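Local coordinates for mandelate racemase/muconate lactonizing enzyme (Polaromonas sp., PDB 2OG9), which probably racemises mandelate or a related 2-hydroxy acid, as a TIM-barrel member of the enolase superfamily, at residues D13-V18 with A86-D91; G110-S115 with M266-A271; L136-L141 with P361-T366; M211-Q216 with W237-L242. One frame throughout, in Å; residues are numbered along the deposited sequence.

Interaction 1: D13-V18 with A86-D91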
loop_
_atom_site.group_PDB
_atom_site.type_symbol
_atom_site.label_atom_id
_atom_site.label_comp_id
_atom_site.label_asym_id
_atom_site.label_seq_id
_atom_site.Cartn_x
_atom_site.Cartn_y
_atom_site.Cartn_z
ATOM N N ASP A 13 -19.318 -8.109 44.293
ATOM C CA ASP A 13 -20.157 -9.242 44.656
ATOM C C ASP A 13 -19.289 -10.491 44.522
ATOM O O ASP A 13 -18.079 -10.392 44.314
ATOM C CB ASP A 13 -21.343 -9.337 43.693
ATOM C CG ASP A 13 -22.516 -10.095 44.279
ATOM O OD1 ASP A 13 -22.319 -10.862 45.250
ATOM O OD2 ASP A 13 -23.640 -9.924 43.754
ATOM N N ARG A 14 -19.905 -11.660 44.626
ATOM C CA ARG A 14 -19.167 -12.906 44.505
ATOM C C ARG A 14 -20.085 -14.017 44.001
ATOM O O ARG A 14 -21.151 -14.256 44.565
ATOM C CB ARG A 14 -18.571 -13.283 45.862
ATOM C CG ARG A 14 -17.567 -14.412 45.815
ATOM C CD ARG A 14 -17.990 -15.531 46.751
ATOM N NE ARG A 14 -18.273 -15.029 48.095
ATOM C CZ ARG A 14 -18.921 -15.720 49.028
ATOM N NH1 ARG A 14 -19.355 -16.945 48.767
ATOM N NH2 ARG A 14 -19.147 -15.180 50.219
ATOM N N ILE A 15 -19.668 -14.680 42.927
ATOM C CA ILE A 15 -20.438 -15.768 42.333
ATOM C C ILE A 15 -20.376 -16.984 43.251
ATOM O O ILE A 15 -19.294 -17.423 43.632
ATOM C CB ILE A 15 -19.871 -16.157 40.944
ATOM C CG1 ILE A 15 -19.977 -14.959 39.990
ATOM C CG2 ILE A 15 -20.605 -17.381 40.402
ATOM C CD1 ILE A 15 -19.367 -15.190 38.609
ATOM N N THR A 16 -21.534 -17.537 43.590
ATOM C CA THR A 16 -21.568 -18.685 44.484
ATOM C C THR A 16 -22.208 -19.933 43.892
ATOM O O THR A 16 -21.977 -21.038 44.376
ATOM C CB THR A 16 -22.310 -18.328 45.792
ATOM O OG1 THR A 16 -23.622 -17.846 45.482
ATOM C CG2 THR A 16 -21.555 -17.245 46.553
ATOM N N TRP A 17 -22.993 -19.767 42.833
ATOM C CA TRP A 17 -23.681 -20.900 42.225
ATOM C C TRP A 17 -23.798 -20.725 40.720
ATOM O O TRP A 17 -23.991 -19.616 40.232
ATOM C CB TRP A 17 -25.087 -21.018 42.829
ATOM C CG TRP A 17 -25.917 -22.164 42.317
ATOM C CD1 TRP A 17 -25.811 -23.481 42.672
ATOM C CD2 TRP A 17 -27.020 -22.085 41.401
ATOM N NE1 TRP A 17 -26.782 -24.221 42.041
ATOM C CE2 TRP A 17 -27.539 -23.391 41.256
ATOM C CE3 TRP A 17 -27.620 -21.037 40.689
ATOM C CZ2 TRP A 17 -28.632 -23.677 40.431
ATOM C CZ3 TRP A 17 -28.709 -21.320 39.867
ATOM C CH2 TRP A 17 -29.202 -22.631 39.746
ATOM N N VAL A 18 -23.677 -21.827 39.992
ATOM C CA VAL A 18 -23.791 -21.801 38.539
ATOM C C VAL A 18 -24.472 -23.079 38.080
ATOM O O VAL A 18 -24.136 -24.165 38.547
ATOM C CB VAL A 18 -22.403 -21.722 37.850
ATOM C CG1 VAL A 18 -22.576 -21.717 36.345
ATOM C CG2 VAL A 18 -21.658 -20.477 38.296
ATOM N N ALA A 86 -14.619 -22.433 37.475
ATOM C CA ALA A 86 -13.728 -21.275 37.455
ATOM C C ALA A 86 -14.445 -19.969 37.779
ATOM O O ALA A 86 -13.804 -18.957 38.059
ATOM C CB ALA A 86 -13.038 -21.167 36.090
ATOM N N LEU A 87 -15.775 -19.986 37.739
ATOM C CA LEU A 87 -16.549 -18.782 38.027
ATOM C C LEU A 87 -16.838 -18.594 39.514
ATOM O O LEU A 87 -17.043 -17.475 39.970
ATOM C CB LEU A 87 -17.881 -18.806 37.262
ATOM C CG LEU A 87 -17.862 -18.523 35.759
ATOM C CD1 LEU A 87 -19.262 -18.723 35.178
ATOM C CD2 LEU A 87 -17.385 -17.089 35.514
ATOM N N ILE A 88 -16.857 -19.685 40.269
ATOM C CA ILE A 88 -17.155 -19.588 41.696
ATOM C C ILE A 88 -16.170 -18.702 42.454
ATOM O O ILE A 88 -14.957 -18.845 42.319
ATOM C CB ILE A 88 -17.178 -20.979 42.358
ATOM C CG1 ILE A 88 -18.183 -21.885 41.638
ATOM C CG2 ILE A 88 -17.538 -20.841 43.834
ATOM C CD1 ILE A 88 -19.613 -21.352 41.622
ATOM N N GLY A 89 -16.707 -17.783 43.249
ATOM C CA GLY A 89 -15.870 -16.893 44.033
ATOM C C GLY A 89 -15.467 -15.604 43.341
ATOM O O GLY A 89 -14.975 -14.680 43.988
ATOM N N GLU A 90 -15.678 -15.532 42.030
ATOM C CA GLU A 90 -15.307 -14.348 41.259
ATOM C C GLU A 90 -16.329 -13.217 41.322
ATOM O O GLU A 90 -17.520 -13.444 41.544
ATOM C CB GLU A 90 -15.084 -14.728 39.792
ATOM C CG GLU A 90 -13.909 -15.658 39.537
ATOM C CD GLU A 90 -12.569 -14.971 39.726
ATOM O OE1 GLU A 90 -12.513 -13.728 39.630
ATOM O OE2 GLU A 90 -11.564 -15.675 39.953
ATOM N N ASP A 91 -15.843 -11.996 41.116
ATOM C CA ASP A 91 -16.690 -10.806 41.115
ATOM C C ASP A 91 -17.418 -10.792 39.763
ATOM O O ASP A 91 -16.794 -10.597 38.722
ATOM C CB ASP A 91 -15.816 -9.553 41.252
ATOM C CG ASP A 91 -16.629 -8.292 41.470
ATOM O OD1 ASP A 91 -17.804 -8.264 41.049
ATOM O OD2 ASP A 91 -16.087 -7.327 42.049
#
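The type II beta turn from Leu87 to Glu90 docks on the start of strand 15-26, wrapping its backbone round Ile15. Two backbone bonds fix the register: Ile15 N donates to Glu90 O at 2.8 Å, and Gly89 N to Ile15 O at 2.6 Å. Gly89 takes the third position of the turn at phi 89°, where a CB would be jammed against the preceding carbonyl oxygen. The Ile15 side chain points into the turn, and its CB meets Leu87 O at 3.3 Å. With CG1 anti to the carbonyl carbon (chi1 -62°), the ethyl branch carries CD1 to 4.1 Å from Leu87 CB. The strand belongs to the antiparallel sheet of the N-terminal domain, and Leu98 of helix 95-104 and Leu126 of helix 114-133 also touch Ile15. An alanine here is likely to leave a gap between Leu87, Leu98 and Leu126. Further along, Ile88 CD1 lies 4.0 Å from Val18 CG2. Just past the turn, Asp91 CA makes a CH...O contact of 3.5 Å with Asp13 O, while Asp91 OD2 accepts from Ser12 N and forms a salt bridge to Lys140 of the second subunit.

Interaction 2: G110-S115 with M266-A271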
loop_
_atom_site.group_PDB
_atom_site.type_symbol
_atom_site.label_atom_id
_atom_site.label_comp_id
_atom_site.label_asym_id
_atom_site.label_seq_id
_atom_site.Cartn_x
_atom_site.Cartn_y
_atom_site.Cartn_z
ATOM N N GLY A 110 -8.488 -22.513 21.921
ATOM C CA GLY A 110 -8.562 -21.320 21.092
ATOM C C GLY A 110 -9.516 -20.227 21.548
ATOM O O GLY A 110 -10.093 -20.295 22.634
ATOM N N ARG A 111 -9.687 -19.217 20.702
ATOM C CA ARG A 111 -10.554 -18.087 21.013
ATOM C C ARG A 111 -11.832 -18.045 20.185
ATOM O O ARG A 111 -12.454 -16.988 20.056
ATOM C CB ARG A 111 -9.804 -16.772 20.806
ATOM C CG ARG A 111 -8.647 -16.540 21.744
ATOM C CD ARG A 111 -8.089 -15.146 21.505
ATOM N NE ARG A 111 -6.992 -14.802 22.404
ATOM C CZ ARG A 111 -6.380 -13.621 22.400
ATOM N NH1 ARG A 111 -6.763 -12.682 21.542
ATOM N NH2 ARG A 111 -5.384 -13.381 23.244
ATOM N N SER A 112 -12.222 -19.179 19.619
ATOM C CA SER A 112 -13.434 -19.228 18.814
ATOM C C SER A 112 -13.974 -20.641 18.773
ATOM O O SER A 112 -13.281 -21.589 19.139
ATOM C CB SER A 112 -13.148 -18.763 17.387
ATOM O OG SER A 112 -12.319 -19.691 16.717
ATOM N N GLY A 113 -15.215 -20.784 18.324
ATOM C CA GLY A 113 -15.796 -22.110 18.241
ATOM C C GLY A 113 -16.561 -22.536 19.476
ATOM O O GLY A 113 -17.036 -21.699 20.245
ATOM N N LEU A 114 -16.665 -23.844 19.673
ATOM C CA LEU A 114 -17.414 -24.397 20.798
ATOM C C LEU A 114 -17.028 -23.904 22.190
ATOM O O LEU A 114 -17.907 -23.660 23.018
ATOM C CB LEU A 114 -17.344 -25.929 20.784
ATOM C CG LEU A 114 -17.927 -26.667 19.575
ATOM C CD1 LEU A 114 -17.770 -28.171 19.773
ATOM C CD2 LEU A 114 -19.400 -26.310 19.401
ATOM N N SER A 115 -15.734 -23.759 22.466
ATOM C CA SER A 115 -15.326 -23.326 23.798
ATOM C C SER A 115 -15.763 -21.899 24.126
ATOM O O SER A 115 -16.269 -21.642 25.219
ATOM C CB SER A 115 -13.811 -23.462 23.969
ATOM O OG SER A 115 -13.119 -22.659 23.035
HETATM N N MSE A 266 -22.110 -16.447 9.910
HETATM C CA MSE A 266 -21.425 -17.720 10.149
HETATM C C MSE A 266 -20.151 -17.624 10.985
HETATM O O MSE A 266 -19.663 -18.634 11.503
HETATM C CB MSE A 266 -21.074 -18.385 8.815
HETATM C CG MSE A 266 -22.272 -18.689 7.935
HETATM SE SE MSE A 266 -23.543 -19.818 8.853
HETATM C CE MSE A 266 -22.471 -21.433 8.936
ATOM N N LEU A 267 -19.616 -16.415 11.115
ATOM C CA LEU A 267 -18.374 -16.196 11.846
ATOM C C LEU A 267 -18.509 -16.462 13.346
ATOM O O LEU A 267 -19.570 -16.248 13.927
ATOM C CB LEU A 267 -17.870 -14.772 11.572
ATOM C CG LEU A 267 -17.766 -14.462 10.068
ATOM C CD1 LEU A 267 -17.127 -13.097 9.850
ATOM C CD2 LEU A 267 -16.944 -15.550 9.377
ATOM N N THR A 268 -17.428 -16.928 13.966
ATOM C CA THR A 268 -17.461 -17.265 15.385
ATOM C C THR A 268 -16.486 -16.537 16.303
ATOM O O THR A 268 -16.220 -17.005 17.409
ATOM C CB THR A 268 -17.249 -18.786 15.579
ATOM O OG1 THR A 268 -15.989 -19.170 15.012
ATOM C CG2 THR A 268 -18.350 -19.566 14.890
ATOM N N SER A 269 -15.944 -15.405 15.866
ATOM C CA SER A 269 -15.011 -14.661 16.714
ATOM C C SER A 269 -14.847 -13.223 16.260
ATOM O O SER A 269 -15.139 -12.887 15.111
ATOM C CB SER A 269 -13.631 -15.336 16.734
ATOM O OG SER A 269 -12.955 -15.183 15.494
ATOM N N ALA A 270 -14.372 -12.379 17.168
ATOM C CA ALA A 270 -14.159 -10.973 16.856
ATOM C C ALA A 270 -13.093 -10.863 15.772
ATOM O O ALA A 270 -13.182 -10.015 14.884
ATOM C CB ALA A 270 -13.719 -10.214 18.109
ATOM N N ALA A 271 -12.086 -11.729 15.851
ATOM C CA ALA A 271 -11.003 -11.731 14.873
ATOM C C ALA A 271 -11.494 -11.982 13.443
ATOM O O ALA A 271 -11.031 -11.328 12.503
ATOM C CB ALA A 271 -9.952 -12.772 15.261
HETATM O O HOH W 1 -17.266 -18.490 19.489
#
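Thr268 O is hydrogen-bonded to water 1 at 2.8 Å and also lies 3.5 Å from Ser112 CB, so a solvent molecule and a methylene meet the same carbonyl. The water's link to the other segment is poorer: Gly113 N reaches it in a weak bond of 3.3 Å. Ser112 makes its side-chain contacts through CB, which sits 3.5 Å from Ser269 CB and 3.7 Å from Thr268 OG1, with Ser112 and Ser269 both pointing their CB atoms at the opposite segment. The Ser269 hydroxyl lies between the backbone N and the carbonyl carbon (chi1 71°), and its OG bonds to Glu272 N as the N-cap of helix 270-278. Gly113 holds the equivalent N-cap position before helix 114-133; its phi of 92° and psi of -155° would press a CB against the preceding carbonyl oxygen. The contact thus joins two helix starts, one in the N-terminal domain and one in the barrel domain. A third subunit packs here: its Asp243 makes a salt bridge with Arg111 and its Gly110 packs on Thr268. With only 136 Å² buried and a single weak-ended water bridge, the chemistry suggests that close van der Waals fit of small residues probably sets the spacing.

Interaction 3: L136-L141 with P361-T366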
loop_
_atom_site.group_PDB
_atom_site.type_symbol
_atom_site.label_atom_id
_atom_site.label_comp_id
_atom_site.label_asym_id
_atom_site.label_seq_id
_atom_site.Cartn_x
_atom_site.Cartn_y
_atom_site.Cartn_z
ATOM N N LEU A 136 -32.099 -1.854 35.107
ATOM C CA LEU A 136 -32.208 -1.406 33.723
ATOM C C LEU A 136 -32.265 -2.559 32.735
ATOM O O LEU A 136 -31.730 -3.638 32.991
ATOM C CB LEU A 136 -31.001 -0.539 33.352
ATOM C CG LEU A 136 -30.684 0.741 34.122
ATOM C CD1 LEU A 136 -29.335 1.294 33.632
ATOM C CD2 LEU A 136 -31.793 1.754 33.920
ATOM N N SER A 137 -32.927 -2.331 31.605
ATOM C CA SER A 137 -32.972 -3.348 30.569
ATOM C C SER A 137 -31.524 -3.407 30.074
ATOM O O SER A 137 -30.735 -2.509 30.366
ATOM C CB SER A 137 -33.888 -2.904 29.427
ATOM O OG SER A 137 -33.429 -1.690 28.858
ATOM N N LEU A 138 -31.164 -4.457 29.348
ATOM C CA LEU A 138 -29.803 -4.554 28.839
ATOM C C LEU A 138 -29.541 -3.369 27.917
ATOM O O LEU A 138 -28.463 -2.781 27.942
ATOM C CB LEU A 138 -29.602 -5.862 28.069
ATOM C CG LEU A 138 -28.228 -6.036 27.401
ATOM C CD1 LEU A 138 -27.124 -5.938 28.453
ATOM C CD2 LEU A 138 -28.170 -7.374 26.692
ATOM N N ALA A 139 -30.539 -3.005 27.116
ATOM C CA ALA A 139 -30.386 -1.884 26.193
ATOM C C ALA A 139 -30.057 -0.579 26.912
ATOM O O ALA A 139 -29.223 0.197 26.451
ATOM C CB ALA A 139 -31.655 -1.711 25.353
ATOM N N LYS A 140 -30.717 -0.331 28.043
ATOM C CA LYS A 140 -30.476 0.892 28.788
ATOM C C LYS A 140 -29.155 0.842 29.552
ATOM O O LYS A 140 -28.530 1.877 29.776
ATOM C CB LYS A 140 -31.643 1.174 29.744
ATOM C CG LYS A 140 -32.937 1.577 29.023
ATOM C CD LYS A 140 -32.803 2.938 28.327
ATOM C CE LYS A 140 -34.061 3.279 27.517
ATOM N NZ LYS A 140 -34.047 4.676 26.970
ATOM N N LEU A 141 -28.724 -0.350 29.954
ATOM C CA LEU A 141 -27.454 -0.459 30.663
ATOM C C LEU A 141 -26.341 -0.063 29.693
ATOM O O LEU A 141 -25.434 0.694 30.033
ATOM C CB LEU A 141 -27.217 -1.889 31.150
ATOM C CG LEU A 141 -25.828 -2.162 31.740
ATOM C CD1 LEU A 141 -25.641 -1.375 33.025
ATOM C CD2 LEU A 141 -25.677 -3.657 32.005
ATOM N N PRO A 361 -35.990 -5.365 33.369
ATOM C CA PRO A 361 -34.572 -5.493 33.740
ATOM C C PRO A 361 -33.809 -6.610 33.024
ATOM O O PRO A 361 -34.342 -7.702 32.812
ATOM C CB PRO A 361 -34.630 -5.722 35.247
ATOM C CG PRO A 361 -35.849 -4.935 35.655
ATOM C CD PRO A 361 -36.843 -5.294 34.573
ATOM N N GLY A 362 -32.555 -6.324 32.665
ATOM C CA GLY A 362 -31.714 -7.298 31.983
ATOM C C GLY A 362 -32.215 -7.705 30.612
ATOM O O GLY A 362 -32.749 -6.881 29.867
ATOM N N LEU A 363 -32.030 -8.976 30.266
ATOM C CA LEU A 363 -32.497 -9.492 28.988
ATOM C C LEU A 363 -34.014 -9.550 28.964
ATOM O O LEU A 363 -34.625 -9.525 27.898
ATOM C CB LEU A 363 -31.957 -10.900 28.738
ATOM C CG LEU A 363 -30.521 -11.048 28.246
ATOM C CD1 LEU A 363 -30.239 -12.522 27.967
ATOM C CD2 LEU A 363 -30.335 -10.226 26.979
ATOM N N GLY A 364 -34.616 -9.643 30.145
ATOM C CA GLY A 364 -36.063 -9.720 30.239
ATOM C C GLY A 364 -36.576 -11.106 29.894
ATOM O O GLY A 364 -37.666 -11.256 29.331
ATOM N N LEU A 365 -35.794 -12.124 30.236
ATOM C CA LEU A 365 -36.163 -13.504 29.946
ATOM C C LEU A 365 -36.106 -14.421 31.163
ATOM O O LEU A 365 -35.222 -14.292 32.014
ATOM C CB LEU A 365 -35.231 -14.085 28.871
ATOM C CG LEU A 365 -35.131 -13.396 27.506
ATOM C CD1 LEU A 365 -33.976 -14.019 26.729
ATOM C CD2 LEU A 365 -36.442 -13.535 26.731
ATOM N N THR A 366 -37.059 -15.347 31.228
ATOM C CA THR A 366 -37.120 -16.353 32.286
ATOM C C THR A 366 -37.494 -17.652 31.581
ATOM O O THR A 366 -38.250 -17.636 30.608
ATOM C CB THR A 366 -38.180 -16.024 33.370
ATOM O OG1 THR A 366 -39.455 -15.813 32.753
ATOM C CG2 THR A 366 -37.772 -14.785 34.159
#
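Leu138 lies alongside Leu363, the two side chains pointing the same way and meeting methyl to methyl, with Leu138 CD2 3.6 Å from Leu363 CD2. Leu138 gets there because its CG stands anti to the backbone N (chi1 176°), which swings the isobutyl group out from the first turn of helix 138-142. Leu363 starts from a CB directed away from the helix, and the end of its chain returns to make the contact. Beneath this pair the backbones are joined by a single beta bridge between Ser137 and Gly362. Gly362 N donates to Leu136 O at 2.8 Å in a nearly straight bond. The return bond, from Leu138 N to Gly362 O, is 2.9 Å long but less straight, and the donor stands 47° out of the carbonyl plane, not on a lone pair. Pro361 CA adds a CH...O contact of 3.5 Å to Leu136 O. Gly362 is the second residue of a type II' turn from Pro361 to Gly364, and its phi of 64° suits a residue without a side chain. Ser137 does two jobs: while its backbone is bridged, its OG accepts from Lys140 N at 3.1 Å and N-caps the helix. Helix 114-133 contributes Asp128, which bonds to Leu363 N, and Val124, which packs on Leu363. Helix 318-326 contributes His323, which bonds to both Ala139 N and Leu363 O, so the loop after strand 354-356 is seated among three helices.

Interaction 4: M211-Q216 with W237-L242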
loop_
_atom_site.group_PDB
_atom_site.type_symbol
_atom_site.label_atom_id
_atom_site.label_comp_id
_atom_site.label_asym_id
_atom_site.label_seq_id
_atom_site.Cartn_x
_atom_site.Cartn_y
_atom_site.Cartn_z
HETATM N N MSE A 211 -35.416 -8.223 1.001
HETATM C CA MSE A 211 -34.025 -8.663 1.025
HETATM C C MSE A 211 -33.974 -10.131 0.637
HETATM O O MSE A 211 -34.971 -10.833 0.750
HETATM C CB MSE A 211 -33.384 -8.466 2.414
HETATM C CG MSE A 211 -34.247 -8.817 3.614
HETATM SE SE MSE A 211 -35.313 -7.307 4.201
HETATM C CE MSE A 211 -34.207 -6.624 5.660
ATOM N N VAL A 212 -32.825 -10.592 0.153
ATOM C CA VAL A 212 -32.684 -11.994 -0.217
ATOM C C VAL A 212 -31.491 -12.611 0.505
ATOM O O VAL A 212 -30.542 -11.913 0.880
ATOM C CB VAL A 212 -32.522 -12.180 -1.751
ATOM C CG1 VAL A 212 -33.730 -11.601 -2.476
ATOM C CG2 VAL A 212 -31.240 -11.522 -2.236
ATOM N N ASP A 213 -31.552 -13.924 0.703
ATOM C CA ASP A 213 -30.507 -14.673 1.389
ATOM C C ASP A 213 -30.125 -15.848 0.491
ATOM O O ASP A 213 -30.949 -16.732 0.247
ATOM C CB ASP A 213 -31.059 -15.189 2.720
ATOM C CG ASP A 213 -29.990 -15.765 3.623
ATOM O OD1 ASP A 213 -28.880 -16.080 3.142
ATOM O OD2 ASP A 213 -30.273 -15.914 4.831
ATOM N N ALA A 214 -28.887 -15.860 -0.001
ATOM C CA ALA A 214 -28.428 -16.930 -0.890
ATOM C C ALA A 214 -27.778 -18.088 -0.146
ATOM O O ALA A 214 -27.459 -19.118 -0.743
ATOM C CB ALA A 214 -27.460 -16.366 -1.927
ATOM N N ASN A 215 -27.578 -17.909 1.156
ATOM C CA ASN A 215 -26.977 -18.927 2.013
ATOM C C ASN A 215 -25.717 -19.595 1.456
ATOM O O ASN A 215 -25.640 -20.825 1.382
ATOM C CB ASN A 215 -28.014 -20.001 2.354
ATOM C CG ASN A 215 -29.264 -19.421 2.993
ATOM O OD1 ASN A 215 -30.038 -18.718 2.338
ATOM N ND2 ASN A 215 -29.462 -19.703 4.280
ATOM N N GLN A 216 -24.735 -18.782 1.074
ATOM C CA GLN A 216 -23.460 -19.273 0.551
ATOM C C GLN A 216 -23.598 -20.246 -0.618
ATOM O O GLN A 216 -22.716 -21.074 -0.832
ATOM C CB GLN A 216 -22.666 -19.976 1.660
ATOM C CG GLN A 216 -22.529 -19.206 2.967
ATOM C CD GLN A 216 -21.687 -19.947 3.996
ATOM O OE1 GLN A 216 -20.493 -20.166 3.798
ATOM N NE2 GLN A 216 -22.310 -20.339 5.102
ATOM N N TRP A 237 -30.790 -5.685 0.939
ATOM C CA TRP A 237 -29.485 -6.325 0.877
ATOM C C TRP A 237 -29.538 -7.706 0.241
ATOM O O TRP A 237 -30.613 -8.280 0.054
ATOM C CB TRP A 237 -28.852 -6.437 2.279
ATOM C CG TRP A 237 -29.510 -7.417 3.228
ATOM C CD1 TRP A 237 -29.722 -8.758 3.027
ATOM C CD2 TRP A 237 -29.988 -7.136 4.550
ATOM N NE1 TRP A 237 -30.297 -9.321 4.143
ATOM C CE2 TRP A 237 -30.471 -8.349 5.091
ATOM C CE3 TRP A 237 -30.050 -5.975 5.332
ATOM C CZ2 TRP A 237 -31.012 -8.432 6.383
ATOM C CZ3 TRP A 237 -30.588 -6.059 6.617
ATOM C CH2 TRP A 237 -31.060 -7.278 7.126
ATOM N N ILE A 238 -28.361 -8.202 -0.125
ATOM C CA ILE A 238 -28.199 -9.538 -0.678
ATOM C C ILE A 238 -27.306 -10.188 0.374
ATOM O O ILE A 238 -26.155 -9.789 0.563
ATOM C CB ILE A 238 -27.503 -9.508 -2.051
ATOM C CG1 ILE A 238 -28.452 -8.883 -3.087
ATOM C CG2 ILE A 238 -27.090 -10.931 -2.453
ATOM C CD1 ILE A 238 -27.849 -8.713 -4.476
ATOM N N GLU A 239 -27.856 -11.178 1.066
ATOM C CA GLU A 239 -27.173 -11.858 2.162
ATOM C C GLU A 239 -26.432 -13.148 1.803
ATOM O O GLU A 239 -26.961 -14.009 1.099
ATOM C CB GLU A 239 -28.214 -12.136 3.254
ATOM C CG GLU A 239 -27.704 -12.727 4.553
ATOM C CD GLU A 239 -28.830 -12.884 5.563
ATOM O OE1 GLU A 239 -29.755 -12.046 5.542
ATOM O OE2 GLU A 239 -28.796 -13.828 6.380
ATOM N N GLU A 240 -25.206 -13.267 2.305
ATOM C CA GLU A 240 -24.370 -14.443 2.083
ATOM C C GLU A 240 -24.347 -14.950 0.644
ATOM O O GLU A 240 -24.619 -16.123 0.390
ATOM C CB GLU A 240 -24.829 -15.575 3.005
ATOM C CG GLU A 240 -24.447 -15.399 4.462
ATOM C CD GLU A 240 -22.990 -15.730 4.726
ATOM O OE1 GLU A 240 -22.716 -16.395 5.750
ATOM O OE2 GLU A 240 -22.119 -15.326 3.915
ATOM N N PRO A 241 -24.018 -14.077 -0.318
ATOM C CA PRO A 241 -23.988 -14.541 -1.707
ATOM C C PRO A 241 -22.892 -15.577 -1.956
ATOM O O PRO A 241 -23.024 -16.426 -2.837
ATOM C CB PRO A 241 -23.762 -13.253 -2.494
ATOM C CG PRO A 241 -22.931 -12.420 -1.532
ATOM C CD PRO A 241 -23.653 -12.653 -0.223
ATOM N N LEU A 242 -21.827 -15.517 -1.161
ATOM C CA LEU A 242 -20.690 -16.429 -1.310
ATOM C C LEU A 242 -20.339 -17.151 -0.014
ATOM O O LEU A 242 -20.971 -16.934 1.016
ATOM C CB LEU A 242 -19.463 -15.644 -1.762
ATOM C CG LEU A 242 -19.581 -14.858 -3.068
ATOM C CD1 LEU A 242 -18.393 -13.914 -3.200
ATOM C CD2 LEU A 242 -19.651 -15.826 -4.241
#
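Four backbone hydrogen bonds run between the parallel segments Met211-Gln216 and Trp237-Leu242, which run within 8° of one another. Val212 is held at both its polar atoms: its N donates to Trp237 O at 3.2 Å and its O accepts from Glu239 N at 2.8 Å. Ala214 N to Glu239 O and Gln216 N to Glu240 O carry the pairing beyond the strand ends. Among apolar contacts, CE of selenomethionine Met211, reached through bends at chi2 and chi3, lies over one face of the Trp237 six-membered ring, 3.7 Å from its centroid and 19° off the normal, a CH-pi contact. Replacing Trp237 with an alanine would probably strip Met211 CE of this platform and deprive Glu239 OE1 of its weak bond from the indole NE1. On the face opposite Asp213 and Glu239, Val212 CG2 touches Ile238 CG1 at 3.9 Å. Among charged groups, Asp213 OD2 and Glu239 OE2 approach to 3.0 Å; Lys182 forms a salt bridge with Asp213, and Glu265 crowds Glu239. This is a beta-alpha-beta unit of the TIM barrel; by family, Asp213, Glu239 and Glu265 probably form the metal site at successive strand ends, although the modelled calcium is at Ala254 and Phe257.

Overall arrangement
From the N terminus, interaction 1 closes first, tying the opening strand of the N-terminal domain to the loop before helix 95-104; it is complete before the others begin. Interaction 2 then opens at the start of helix 114-133, and interaction 3 just after that helix ends. Interaction 2 closes at residues 266-271 and interaction 3 only at 361-366, so the two cross, each joining the N-terminal domain to a different part of the barrel domain. Interaction 4, which pairs neighbouring barrel strands, nests inside both loops. It touches interaction 2 through Met266, which packs against Gln216 and Glu240, whereas interactions 1 and 4 have centres about 42 Å apart.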